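Local coordinates for protein carboxylase (Deinococcus radiodurans, PDB 5H80) that probably carries out the ATP-dependent carboxylation of biotin, as the biotin carboxylase domain of a single-chain bacterial carboxylase, at residues T32-I37 / Q57-Y62; F113-A118 / N318-V323; E239-G244 / L299-F304; E324-E329 / L422-V427. One frame throughout, in Å; residues are numbered along the deposited sequence. Where two conformers were deposited one is given.

Interaction 1 (T32-I37 / Q57-Y62); sequences TPRVLI and QSVAVY
R34 and Q57 pair where two parallel strands begin, and their side chains cross at an angle. The arginine runs out extended to CD and then bends at chi3 (57°), which swings the guanidinium across strand 57-62. From there NH1 gives a 2.8 Å hydrogen bond to Q57 OE1. The oxygen lies at the guanidinium edge, but the two flat groups stand at 90°, and NH1 arrives above the amide plane, off the lone pairs, along a bent path (134° at the hydrogen). NH2 passes V59 CG2 at 3.7 Å and goes on to a salt bridge with E77 and a hydrogen bond with H102 O. Farther along the same face, L36 CD1 lies 4.0 Å from V59 CG1, and the leucine side chain crosses that of V61 at about a right angle. On the face of V35 and S58, I37 CD1 rests 3.9 Å from S58 CB, and helix 42-53 packs against I37. Four backbone bonds join the strands, from the 3.1 Å pair Q57 N and P33 O to I37 N and V59 O, and a water links I37 O to V61 N. With a leucine in place of R34, E77 would probably lose its charge partner and Q57 OE1 its donor. This adjacent pair of strands in the beta-alpha-beta unit thus combines a polar, charge-paired end with an apolar interior held by regular parallel pairing.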
loop_
_atom_site.group_PDB
_atom_site.type_symbol
_atom_site.label_atom_id
_atom_site.label_comp_id
_atom_site.label_asym_id
_atom_site.label_seq_id
_atom_site.Cartn_x
_atom_site.Cartn_y
_atom_site.Cartn_z
ATOM N N THR A 32 8.600 -27.757 -6.614
ATOM C CA THR A 32 8.125 -26.518 -5.897
ATOM C C THR A 32 8.797 -26.417 -4.524
ATOM O O THR A 32 8.672 -27.352 -3.650
ATOM C CB THR A 32 6.622 -26.456 -5.688
ATOM O OG1 THR A 32 6.315 -25.454 -4.719
ATOM C CG2 THR A 32 6.091 -27.729 -5.180
ATOM N N PRO A 33 9.502 -25.316 -4.304
ATOM C CA PRO A 33 10.194 -25.236 -3.026
ATOM C C PRO A 33 9.328 -25.298 -1.806
ATOM O O PRO A 33 8.188 -24.874 -1.817
ATOM C CB PRO A 33 10.956 -23.884 -3.111
ATOM C CG PRO A 33 11.020 -23.492 -4.533
ATOM C CD PRO A 33 9.896 -24.256 -5.247
ATOM N N ARG A 34 9.875 -25.805 -0.690
ATOM C CA ARG A 34 9.245 -25.809 0.563
ATOM C C ARG A 34 10.195 -25.136 1.468
ATOM O O ARG A 34 11.308 -25.694 1.774
ATOM C CB ARG A 34 8.974 -27.248 1.062
ATOM C CG ARG A 34 7.927 -27.956 0.260
ATOM C CD ARG A 34 7.853 -29.450 0.644
ATOM N NE ARG A 34 7.597 -29.584 2.079
ATOM C CZ ARG A 34 6.398 -29.409 2.621
ATOM N NH1 ARG A 34 5.366 -29.072 1.848
ATOM N NH2 ARG A 34 6.226 -29.611 3.928
ATOM N N VAL A 35 9.844 -23.910 1.857
ATOM C CA VAL A 35 10.702 -23.007 2.520
ATOM C C VAL A 35 10.514 -23.031 4.057
ATOM O O VAL A 35 9.446 -22.709 4.651
ATOM C CB VAL A 35 10.497 -21.526 2.053
ATOM C CG1 VAL A 35 11.496 -20.557 2.777
ATOM C CG2 VAL A 35 10.609 -21.380 0.563
ATOM N N LEU A 36 11.556 -23.450 4.746
ATOM C CA LEU A 36 11.499 -23.404 6.199
ATOM C C LEU A 36 11.843 -22.061 6.652
ATOM O O LEU A 36 12.928 -21.610 6.338
ATOM C CB LEU A 36 12.446 -24.405 6.843
ATOM C CG LEU A 36 12.709 -24.394 8.350
ATOM C CD1 LEU A 36 11.433 -24.877 8.924
ATOM C CD2 LEU A 36 13.886 -25.336 8.736
ATOM N N ILE A 37 10.957 -21.435 7.439
ATOM C CA ILE A 37 11.111 -20.027 7.914
ATOM C C ILE A 37 11.711 -20.133 9.327
ATOM O O ILE A 37 10.993 -20.380 10.345
ATOM C CB ILE A 37 9.786 -19.252 7.840
ATOM C CG1 ILE A 37 9.289 -19.266 6.370
ATOM C CG2 ILE A 37 9.860 -17.825 8.375
ATOM C CD1 ILE A 37 7.963 -18.601 6.201
ATOM N N GLN A 57 5.695 -23.222 -1.107
ATOM C CA GLN A 57 5.145 -23.595 0.179
ATOM C C GLN A 57 5.993 -23.211 1.327
ATOM O O GLN A 57 7.185 -23.200 1.172
ATOM C CB GLN A 57 4.860 -25.113 0.245
ATOM C CG GLN A 57 3.783 -25.515 -0.758
ATOM C CD GLN A 57 3.715 -26.997 -0.895
ATOM O OE1 GLN A 57 4.674 -27.729 -0.544
ATOM N NE2 GLN A 57 2.595 -27.463 -1.405
ATOM N N SER A 58 5.353 -22.888 2.469
ATOM C CA SER A 58 6.062 -22.530 3.644
ATOM C C SER A 58 5.859 -23.478 4.809
ATOM O O SER A 58 4.774 -23.925 5.102
ATOM C CB SER A 58 5.718 -21.085 4.137
ATOM O OG SER A 58 4.312 -20.903 4.461
ATOM N N VAL A 59 6.947 -23.627 5.561
ATOM C CA VAL A 59 6.925 -24.329 6.836
ATOM C C VAL A 59 7.418 -23.339 7.902
ATOM O O VAL A 59 8.540 -22.926 7.867
ATOM C CB VAL A 59 7.781 -25.634 6.739
ATOM C CG1 VAL A 59 7.801 -26.316 8.126
ATOM C CG2 VAL A 59 7.367 -26.527 5.517
ATOM N N ALA A 60 6.574 -23.004 8.846
ATOM C CA ALA A 60 6.903 -22.148 10.009
ATOM C C ALA A 60 7.300 -23.038 11.195
ATOM O O ALA A 60 7.035 -24.303 11.172
ATOM C CB ALA A 60 5.722 -21.228 10.318
ATOM N N VAL A 61 7.975 -22.424 12.161
ATOM C CA VAL A 61 8.273 -23.071 13.425
ATOM C C VAL A 61 7.806 -22.083 14.520
ATOM O O VAL A 61 7.821 -20.809 14.372
ATOM C CB VAL A 61 9.770 -23.472 13.608
ATOM C CG1 VAL A 61 10.200 -24.630 12.683
ATOM C CG2 VAL A 61 10.735 -22.264 13.457
ATOM N N TYR A 62 7.416 -22.607 15.657
ATOM C CA TYR A 62 7.023 -21.829 16.781
ATOM C C TYR A 62 7.344 -22.470 18.124
ATOM O O TYR A 62 7.352 -23.720 18.244
ATOM C CB TYR A 62 5.503 -21.425 16.777
ATOM C CG TYR A 62 4.571 -22.604 16.775
ATOM C CD1 TYR A 62 3.898 -22.928 17.928
ATOM C CD2 TYR A 62 4.387 -23.484 15.643
ATOM C CE1 TYR A 62 3.127 -24.062 18.018
ATOM C CE2 TYR A 62 3.514 -24.621 15.717
ATOM C CZ TYR A 62 2.890 -24.856 16.917
ATOM O OH TYR A 62 2.092 -25.944 17.082
HETATM O O HOH W 1 8.535 -19.705 11.356
#

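Interaction 2 (F113-A118 / N318-V323); sequences FLSENA and NPRLQV
E116 and R320 form the salt bridge that carries this contact between two loops. R320 NE donates to E116 OE2 over 2.7 Å in a nearly straight bond (162°), with the oxygen lying close to the guanidinium plane. The carboxylate takes it on its anti side, and the two flat groups are only 20° apart. A chi1 of 41° sets R320 CG between its backbone N and carbonyl carbon, and the chain then runs extended to NE, bringing NE to the carboxylate, the two side chains crossing at a slant. Elsewhere on the guanidinium, NH1 bonds L321 O at 3.0 Å, a second tie that should restrain its rotation. Water supplies the next bonds: one molecule lies 2.7 Å from E116 OE2, to which it donates, and accepts from R320 NH2, while another bridges the carbonyls S115 O and P319 O by donating to both. Van der Waals contact is slight and sets carbons against oxygens. R320 CD lies 3.4 Å from S115 OG, whose hydroxyl bonds G112 O, and P319 CD meets E116 OE2 at 3.9 Å. Segment 318-323 leaves strand 312-318 through an inverse gamma turn centred on P319 and leads to helix 325-332. Across from it, the type I turn L114-N117 ends at the N-cap of helix 118-126, and P319 and A118 both rest on L139 of helix 136-142.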
loop_
_atom_site.group_PDB
_atom_site.type_symbol
_atom_site.label_atom_id
_atom_site.label_comp_id
_atom_site.label_asym_id
_atom_site.label_seq_id
_atom_site.Cartn_x
_atom_site.Cartn_y
_atom_site.Cartn_z
ATOM N N PHE A 113 18.420 -13.834 14.843
ATOM C CA PHE A 113 18.481 -15.326 15.004
ATOM C C PHE A 113 19.793 -15.820 14.265
ATOM O O PHE A 113 20.886 -15.233 14.464
ATOM C CB PHE A 113 17.104 -15.909 14.586
ATOM C CG PHE A 113 15.951 -15.494 15.538
ATOM C CD1 PHE A 113 15.664 -16.243 16.698
ATOM C CD2 PHE A 113 15.273 -14.282 15.385
ATOM C CE1 PHE A 113 14.695 -15.823 17.613
ATOM C CE2 PHE A 113 14.285 -13.865 16.293
ATOM C CZ PHE A 113 13.973 -14.662 17.382
ATOM N N LEU A 114 19.636 -16.678 13.272
ATOM C CA LEU A 114 20.778 -17.372 12.629
ATOM C C LEU A 114 21.089 -16.809 11.257
ATOM O O LEU A 114 21.858 -17.377 10.491
ATOM C CB LEU A 114 20.421 -18.873 12.552
ATOM C CG LEU A 114 20.211 -19.565 13.903
ATOM C CD1 LEU A 114 19.835 -21.025 13.739
ATOM C CD2 LEU A 114 21.405 -19.420 14.842
ATOM N N SER A 115 20.524 -15.619 10.919
ATOM C CA SER A 115 20.823 -15.045 9.609
ATOM C C SER A 115 22.257 -14.652 9.280
ATOM O O SER A 115 22.554 -14.484 8.128
ATOM C CB SER A 115 19.958 -13.825 9.289
ATOM O OG SER A 115 20.039 -12.846 10.305
ATOM N N GLU A 116 23.132 -14.494 10.277
ATOM C CA GLU A 116 24.465 -14.143 10.021
ATOM C C GLU A 116 25.396 -15.232 10.423
ATOM O O GLU A 116 26.558 -15.056 10.294
ATOM C CB GLU A 116 24.776 -12.855 10.827
ATOM C CG GLU A 116 23.966 -11.660 10.300
ATOM C CD GLU A 116 24.450 -10.333 10.880
ATOM O OE1 GLU A 116 25.453 -10.289 11.675
ATOM O OE2 GLU A 116 23.841 -9.304 10.518
ATOM N N ASN A 117 24.829 -16.394 10.783
ATOM C CA ASN A 117 25.627 -17.544 11.243
ATOM C C ASN A 117 26.127 -18.447 10.107
ATOM O O ASN A 117 25.379 -19.281 9.524
ATOM C CB ASN A 117 24.819 -18.290 12.211
ATOM C CG ASN A 117 25.620 -19.268 13.001
ATOM O OD1 ASN A 117 26.181 -20.189 12.465
ATOM N ND2 ASN A 117 25.764 -18.985 14.285
ATOM N N ALA A 118 27.397 -18.311 9.785
ATOM C CA ALA A 118 27.962 -19.006 8.663
ATOM C C ALA A 118 27.961 -20.586 8.823
ATOM O O ALA A 118 27.850 -21.371 7.870
ATOM C CB ALA A 118 29.350 -18.515 8.423
ATOM N N ASN A 318 25.562 -5.733 6.429
ATOM C CA ASN A 318 24.599 -6.695 6.959
ATOM C C ASN A 318 24.193 -7.610 5.830
ATOM O O ASN A 318 23.396 -7.207 4.919
ATOM C CB ASN A 318 23.355 -6.007 7.549
ATOM C CG ASN A 318 23.691 -4.894 8.519
ATOM O OD1 ASN A 318 23.263 -3.731 8.371
ATOM N ND2 ASN A 318 24.389 -5.221 9.499
ATOM N N PRO A 319 24.672 -8.848 5.868
ATOM C CA PRO A 319 24.539 -9.726 4.716
ATOM C C PRO A 319 23.182 -10.479 4.695
ATOM O O PRO A 319 23.172 -11.753 4.645
ATOM C CB PRO A 319 25.725 -10.703 4.915
ATOM C CG PRO A 319 25.783 -10.853 6.385
ATOM C CD PRO A 319 25.406 -9.496 6.984
ATOM N N ARG A 320 22.091 -9.741 4.752
ATOM C CA ARG A 320 20.759 -10.303 4.981
ATOM C C ARG A 320 19.727 -9.274 4.623
ATOM O O ARG A 320 20.114 -8.138 4.466
ATOM C CB ARG A 320 20.610 -10.698 6.454
ATOM C CG ARG A 320 21.207 -9.680 7.427
ATOM C CD ARG A 320 20.743 -9.890 8.816
ATOM N NE ARG A 320 21.262 -8.847 9.739
ATOM C CZ ARG A 320 20.634 -7.680 9.974
ATOM N NH1 ARG A 320 19.418 -7.370 9.383
ATOM N NH2 ARG A 320 21.153 -6.805 10.829
ATOM N N LEU A 321 18.455 -9.705 4.647
ATOM C CA LEU A 321 17.297 -8.834 4.737
ATOM C C LEU A 321 17.396 -7.970 5.976
ATOM O O LEU A 321 17.964 -8.370 7.005
ATOM C CB LEU A 321 15.993 -9.602 4.766
ATOM C CG LEU A 321 14.623 -8.883 4.646
ATOM C CD1 LEU A 321 14.461 -8.279 3.256
ATOM C CD2 LEU A 321 13.540 -9.873 4.933
ATOM N N GLN A 322 16.913 -6.739 5.888
ATOM C CA GLN A 322 16.708 -5.943 7.119
ATOM C C GLN A 322 15.284 -5.511 7.429
ATOM O O GLN A 322 14.423 -5.437 6.478
ATOM C CB GLN A 322 17.475 -4.640 7.001
ATOM C CG GLN A 322 18.986 -4.695 7.252
ATOM C CD GLN A 322 19.659 -3.413 6.939
ATOM O OE1 GLN A 322 19.181 -2.593 6.128
ATOM N NE2 GLN A 322 20.747 -3.148 7.657
ATOM N N VAL A 323 15.080 -5.111 8.683
ATOM C CA VAL A 323 13.784 -4.743 9.179
ATOM C C VAL A 323 13.196 -3.605 8.289
ATOM O O VAL A 323 11.931 -3.658 7.979
ATOM C CB VAL A 323 13.853 -4.189 10.639
ATOM C CG1 VAL A 323 12.532 -3.619 11.082
ATOM C CG2 VAL A 323 14.129 -5.346 11.606
HETATM O O HOH W 2 21.908 -14.088 5.396
HETATM O O HOH W 3 23.146 -7.638 12.501
#

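Interaction 3 (E239-G244 / L299-F304); sequences EVQVAG and LGTFEF
Q241 turns toward T301 and G300 because its CG stands anti to the backbone N (chi1 -179°) and the chain then bends at chi2 (71°), curling the amide back over its own strand. NE2 there bonds V242 O at 3.2 Å, which G300 N reaches from the opposite face of the carbonyl plane, so two donors grip one oxygen. A water accepts from Q241 NE2 at 2.8 Å and also bonds T301 OG1, while Q241 OE1 accepts a hydrogen bond from R255 NH1. An alanine at Q241 would remove the amide, and R255 and the water would probably each lose a partner. E239, at chi1 62°, sends its carboxylate out beside that of E303, E239 OE1 and E303 OE2 lying 3.4 Å apart. Salt bridges from K265 to both glutamates, and from R255 to E239, would offset this like-charge pairing. T301 CG2 packs against E239 CB at 3.5 Å. On the other face, V242 CG2 meets F302 CD2 at 3.8 Å. The backbones pair antiparallel, V240 with F302 and V242 with G300 being the hydrogen-bonded pairs. These are the two central strands of a four-stranded sheet in the ATP-binding region, flanked by 249-256 and 312-318, with helix 277-293 packed over V240, V242, F302 and F304.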
loop_
_atom_site.group_PDB
_atom_site.type_symbol
_atom_site.label_atom_id
_atom_site.label_comp_id
_atom_site.label_asym_id
_atom_site.label_seq_id
_atom_site.Cartn_x
_atom_site.Cartn_y
_atom_site.Cartn_z
ATOM N N GLU A 239 22.384 4.092 4.551
ATOM C CA GLU A 239 22.714 2.697 4.220
ATOM C C GLU A 239 22.222 2.471 2.816
ATOM O O GLU A 239 21.201 3.029 2.419
ATOM C CB GLU A 239 22.110 1.683 5.149
ATOM C CG GLU A 239 20.535 1.627 5.219
ATOM C CD GLU A 239 20.003 0.788 6.387
ATOM O OE1 GLU A 239 20.749 0.501 7.369
ATOM O OE2 GLU A 239 18.847 0.383 6.342
ATOM N N VAL A 240 22.880 1.579 2.156
ATOM C CA VAL A 240 22.555 1.283 0.749
ATOM C C VAL A 240 22.069 -0.114 0.590
ATOM O O VAL A 240 22.699 -1.039 1.019
ATOM C CB VAL A 240 23.775 1.529 -0.213
ATOM C CG1 VAL A 240 23.430 1.046 -1.551
ATOM C CG2 VAL A 240 24.258 2.962 -0.198
ATOM N N GLN A 241 20.883 -0.315 -0.053
ATOM C CA GLN A 241 20.381 -1.630 -0.369
ATOM C C GLN A 241 21.001 -2.183 -1.636
ATOM O O GLN A 241 20.851 -1.526 -2.729
ATOM C CB GLN A 241 18.844 -1.508 -0.595
ATOM C CG GLN A 241 18.218 -2.811 -0.906
ATOM C CD GLN A 241 18.172 -3.789 0.336
ATOM O OE1 GLN A 241 17.532 -3.523 1.301
ATOM N NE2 GLN A 241 19.067 -4.859 0.285
ATOM N N VAL A 242 21.691 -3.312 -1.470
ATOM C CA VAL A 242 22.200 -4.134 -2.526
ATOM C C VAL A 242 21.502 -5.441 -2.796
ATOM O O VAL A 242 20.899 -6.096 -1.965
ATOM C CB VAL A 242 23.730 -4.335 -2.356
ATOM C CG1 VAL A 242 24.333 -5.284 -3.368
ATOM C CG2 VAL A 242 24.431 -2.972 -2.425
ATOM N N ALA A 243 21.599 -5.815 -4.043
ATOM C CA ALA A 243 21.224 -7.113 -4.514
ATOM C C ALA A 243 22.238 -7.610 -5.494
ATOM O O ALA A 243 22.719 -6.864 -6.394
ATOM C CB ALA A 243 19.793 -7.089 -5.229
ATOM N N GLY A 244 22.357 -8.911 -5.545
ATOM C CA GLY A 244 23.217 -9.637 -6.506
ATOM C C GLY A 244 22.809 -11.014 -6.892
ATOM O O GLY A 244 22.053 -11.706 -6.189
ATOM N N LEU A 299 20.401 -10.524 -0.984
ATOM C CA LEU A 299 20.354 -9.183 -0.487
ATOM C C LEU A 299 21.393 -8.865 0.567
ATOM O O LEU A 299 21.587 -9.667 1.479
ATOM C CB LEU A 299 18.968 -8.788 0.036
ATOM C CG LEU A 299 17.695 -8.897 -0.799
ATOM C CD1 LEU A 299 16.439 -8.470 -0.030
ATOM C CD2 LEU A 299 17.830 -8.154 -2.122
ATOM N N GLY A 300 21.799 -7.587 0.665
ATOM C CA GLY A 300 22.663 -7.157 1.726
ATOM C C GLY A 300 22.598 -5.650 1.831
ATOM O O GLY A 300 22.164 -5.050 0.789
ATOM N N THR A 301 22.937 -5.080 2.973
ATOM C CA THR A 301 22.893 -3.655 3.164
ATOM C C THR A 301 24.337 -3.236 3.601
ATOM O O THR A 301 24.888 -3.921 4.428
ATOM C CB THR A 301 21.909 -3.276 4.183
ATOM O OG1 THR A 301 20.595 -3.688 3.757
ATOM C CG2 THR A 301 21.930 -1.792 4.582
ATOM N N PHE A 302 24.820 -2.101 3.105
ATOM C CA PHE A 302 26.047 -1.489 3.496
ATOM C C PHE A 302 25.694 -0.163 4.197
ATOM O O PHE A 302 25.074 0.749 3.569
ATOM C CB PHE A 302 26.895 -1.303 2.285
ATOM C CG PHE A 302 27.288 -2.561 1.675
ATOM C CD1 PHE A 302 28.445 -3.219 2.153
ATOM C CD2 PHE A 302 26.443 -3.241 0.776
ATOM C CE1 PHE A 302 28.817 -4.460 1.639
ATOM C CE2 PHE A 302 26.788 -4.520 0.307
ATOM C CZ PHE A 302 27.992 -5.094 0.719
ATOM N N GLU A 303 26.081 -0.082 5.454
ATOM C CA GLU A 303 25.774 1.014 6.422
ATOM C C GLU A 303 26.968 2.040 6.462
ATOM O O GLU A 303 28.133 1.638 6.494
ATOM C CB GLU A 303 25.392 0.599 7.800
ATOM C CG GLU A 303 24.242 -0.359 7.797
ATOM C CD GLU A 303 23.842 -0.774 9.222
ATOM O OE1 GLU A 303 24.584 -0.419 10.172
ATOM O OE2 GLU A 303 22.801 -1.414 9.367
ATOM N N PHE A 304 26.620 3.306 6.460
ATOM C CA PHE A 304 27.617 4.377 6.561
ATOM C C PHE A 304 27.160 5.451 7.552
ATOM O O PHE A 304 25.968 5.673 7.762
ATOM C CB PHE A 304 27.814 5.058 5.196
ATOM C CG PHE A 304 28.213 4.168 4.117
ATOM C CD1 PHE A 304 29.570 3.973 3.751
ATOM C CD2 PHE A 304 27.241 3.473 3.337
ATOM C CE1 PHE A 304 29.955 3.220 2.742
ATOM C CE2 PHE A 304 27.648 2.628 2.248
ATOM C CZ PHE A 304 29.030 2.457 1.969
HETATM O O HOH W 4 19.652 -6.023 2.777
#

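Interaction 4 (E324-E329 / L422-V427)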
loop_
_atom_site.group_PDB
_atom_site.type_symbol
_atom_site.label_atom_id
_atom_site.label_comp_id
_atom_site.label_asym_id
_atom_site.label_seq_id
_atom_site.Cartn_x
_atom_site.Cartn_y
_atom_site.Cartn_z
ATOM N N GLU A 324 14.024 -2.602 7.961
ATOM C CA GLU A 324 13.611 -1.471 7.186
ATOM C C GLU A 324 13.519 -1.698 5.652
ATOM O O GLU A 324 13.485 -0.685 4.941
ATOM C CB GLU A 324 14.425 -0.246 7.552
ATOM C CG GLU A 324 15.851 -0.295 7.304
ATOM C CD GLU A 324 16.717 -0.970 8.375
ATOM O OE1 GLU A 324 16.216 -1.797 9.164
ATOM O OE2 GLU A 324 17.942 -0.636 8.407
ATOM N N HIS A 325 13.585 -2.978 5.142
ATOM C CA HIS A 325 13.586 -3.262 3.727
ATOM C C HIS A 325 12.186 -2.730 3.232
ATOM O O HIS A 325 12.146 -2.256 2.087
ATOM C CB HIS A 325 13.678 -4.746 3.442
ATOM C CG HIS A 325 12.421 -5.514 3.791
ATOM N ND1 HIS A 325 12.093 -5.929 5.053
ATOM C CD2 HIS A 325 11.360 -5.873 3.002
ATOM C CE1 HIS A 325 10.906 -6.560 5.049
ATOM N NE2 HIS A 325 10.441 -6.541 3.806
ATOM N N THR A 326 11.230 -2.735 4.161
ATOM C CA THR A 326 9.847 -2.226 3.777
ATOM C C THR A 326 9.802 -0.798 3.134
ATOM O O THR A 326 9.006 -0.532 2.121
ATOM C CB THR A 326 8.965 -2.159 4.978
ATOM O OG1 THR A 326 9.610 -1.300 5.897
ATOM C CG2 THR A 326 8.748 -3.577 5.596
ATOM N N VAL A 327 10.528 0.157 3.648
ATOM C CA VAL A 327 10.487 1.552 3.079
ATOM C C VAL A 327 10.995 1.672 1.649
ATOM O O VAL A 327 10.434 2.408 0.827
ATOM C CB VAL A 327 11.186 2.630 3.944
ATOM C CG1 VAL A 327 10.290 3.180 5.014
ATOM C CG2 VAL A 327 12.480 2.142 4.577
ATOM N N THR A 328 12.044 0.912 1.320
ATOM C CA THR A 328 12.559 0.844 0.023
ATOM C C THR A 328 11.559 0.217 -0.892
ATOM O O THR A 328 11.360 0.693 -1.992
ATOM C CB THR A 328 13.828 -0.049 0.034
ATOM O OG1 THR A 328 14.829 0.602 0.823
ATOM C CG2 THR A 328 14.370 -0.327 -1.330
ATOM N N GLU A 329 10.932 -0.857 -0.425
ATOM C CA GLU A 329 9.839 -1.517 -1.208
ATOM C C GLU A 329 8.802 -0.484 -1.611
ATOM O O GLU A 329 8.391 -0.458 -2.781
ATOM C CB GLU A 329 9.214 -2.658 -0.337
ATOM C CG GLU A 329 10.159 -3.865 -0.238
ATOM C CD GLU A 329 9.445 -5.134 0.295
ATOM O OE1 GLU A 329 8.461 -4.992 1.038
ATOM O OE2 GLU A 329 9.841 -6.239 -0.056
ATOM N N LEU A 422 5.953 -4.484 17.815
ATOM C CA LEU A 422 4.548 -4.895 17.625
ATOM C C LEU A 422 4.106 -4.731 16.173
ATOM O O LEU A 422 3.465 -5.619 15.631
ATOM C CB LEU A 422 3.614 -4.046 18.462
ATOM C CG LEU A 422 3.550 -4.268 20.026
ATOM C CD1 LEU A 422 2.675 -3.181 20.655
ATOM C CD2 LEU A 422 3.160 -5.706 20.365
ATOM N N ALA A 423 4.506 -3.579 15.550
ATOM C CA ALA A 423 4.173 -3.419 14.137
ATOM C C ALA A 423 5.065 -2.404 13.453
ATOM O O ALA A 423 5.530 -1.457 14.099
ATOM C CB ALA A 423 2.711 -2.982 14.001
ATOM N N LYS A 424 5.201 -2.539 12.155
ATOM C CA LYS A 424 5.912 -1.522 11.380
ATOM C C LYS A 424 4.908 -0.761 10.493
ATOM O O LYS A 424 4.237 -1.407 9.791
ATOM C CB LYS A 424 7.027 -2.082 10.572
ATOM C CG LYS A 424 8.006 -2.991 11.343
ATOM C CD LYS A 424 9.129 -3.582 10.466
ATOM C CE LYS A 424 8.703 -4.473 9.286
ATOM N NZ LYS A 424 9.764 -5.218 8.539
ATOM N N VAL A 425 4.878 0.552 10.584
ATOM C CA VAL A 425 3.973 1.379 9.812
ATOM C C VAL A 425 4.740 2.138 8.792
ATOM O O VAL A 425 5.604 2.976 9.153
ATOM C CB VAL A 425 3.218 2.348 10.707
ATOM C CG1 VAL A 425 2.267 3.363 9.930
ATOM C CG2 VAL A 425 2.440 1.553 11.784
ATOM N N VAL A 426 4.386 1.912 7.528
ATOM C CA VAL A 426 5.131 2.480 6.407
ATOM C C VAL A 426 4.175 3.456 5.756
ATOM O O VAL A 426 3.036 3.056 5.420
ATOM C CB VAL A 426 5.666 1.474 5.428
ATOM C CG1 VAL A 426 6.487 2.104 4.350
ATOM C CG2 VAL A 426 6.505 0.390 6.191
ATOM N N VAL A 427 4.638 4.680 5.581
ATOM C CA VAL A 427 3.771 5.647 4.910
ATOM C C VAL A 427 4.472 6.180 3.685
ATOM O O VAL A 427 5.690 6.371 3.683
ATOM C CB VAL A 427 3.365 6.713 5.836
ATOM C CG1 VAL A 427 2.733 7.838 5.117
ATOM C CG2 VAL A 427 2.386 6.198 6.878
#
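T326 and V426 meet where the first turn of helix 325-332 leans on strand 421-429, and van der Waals packing makes up most of the contact. V426 CG2 fits against the threonine, 3.5 Å from T326 OG1 and 3.7 Å from T326 CB. The threonine hydroxyl has its polar partner in Q370, so the valine methyl covers a group already bonded. V327 CG1 adds a touch on V426 CG1, though V327 was modelled in two conformers and this detail is doubtful. The second kind of contact is that of a charged tip among apolar and aromatic groups. K424 bends at chi3 (-60°), which turns its amine toward the start of the helix, where NZ stands 3.5 Å from T326 CG2 and 3.9 Å from H325 CE1, its chain crossing the imidazole at about a right angle. The same threonine methyl lies over one face of the H325 ring, 3.7 Å above its plane and near the rim, so methyl, ring and amine cluster together. Polar ties to residues nearby fix the buried groups: NZ bonds V323 O and forms a salt bridge with E42, while H325 ND1 bonds Q322 O. The helix and strand segments run nearly along each other, 23° apart. Q370 of strand 367-374 fills in beside E324, V327, K424 and V426, while V425 and V427, pointing away from helix 325-332, rest on helix 434-446.

How the interactions relate
From the N terminus, interaction 1 comes first and closes the short loop of a beta-alpha-beta unit in the N-terminal domain. It stands apart, its nearest atoms about 8 Å from interaction 2. Interaction 2 closes a long loop of some 200 residues, tying the N-terminal domain to the ATP-binding region. Nested inside it, interaction 3 closes a loop of 54 residues by pairing strands 236-245 and 299-306 of that region. The two touch where N318 N lies 2.8 Å from T301 O, probably a hydrogen bond between adjacent strands. Interaction 4 follows in series, closing a loop of 92 residues and joining the ATP-binding region to the C-terminal domain. Residues 318-323 lead directly into 324-329, so interactions 2 and 4 share one continuous run of chain.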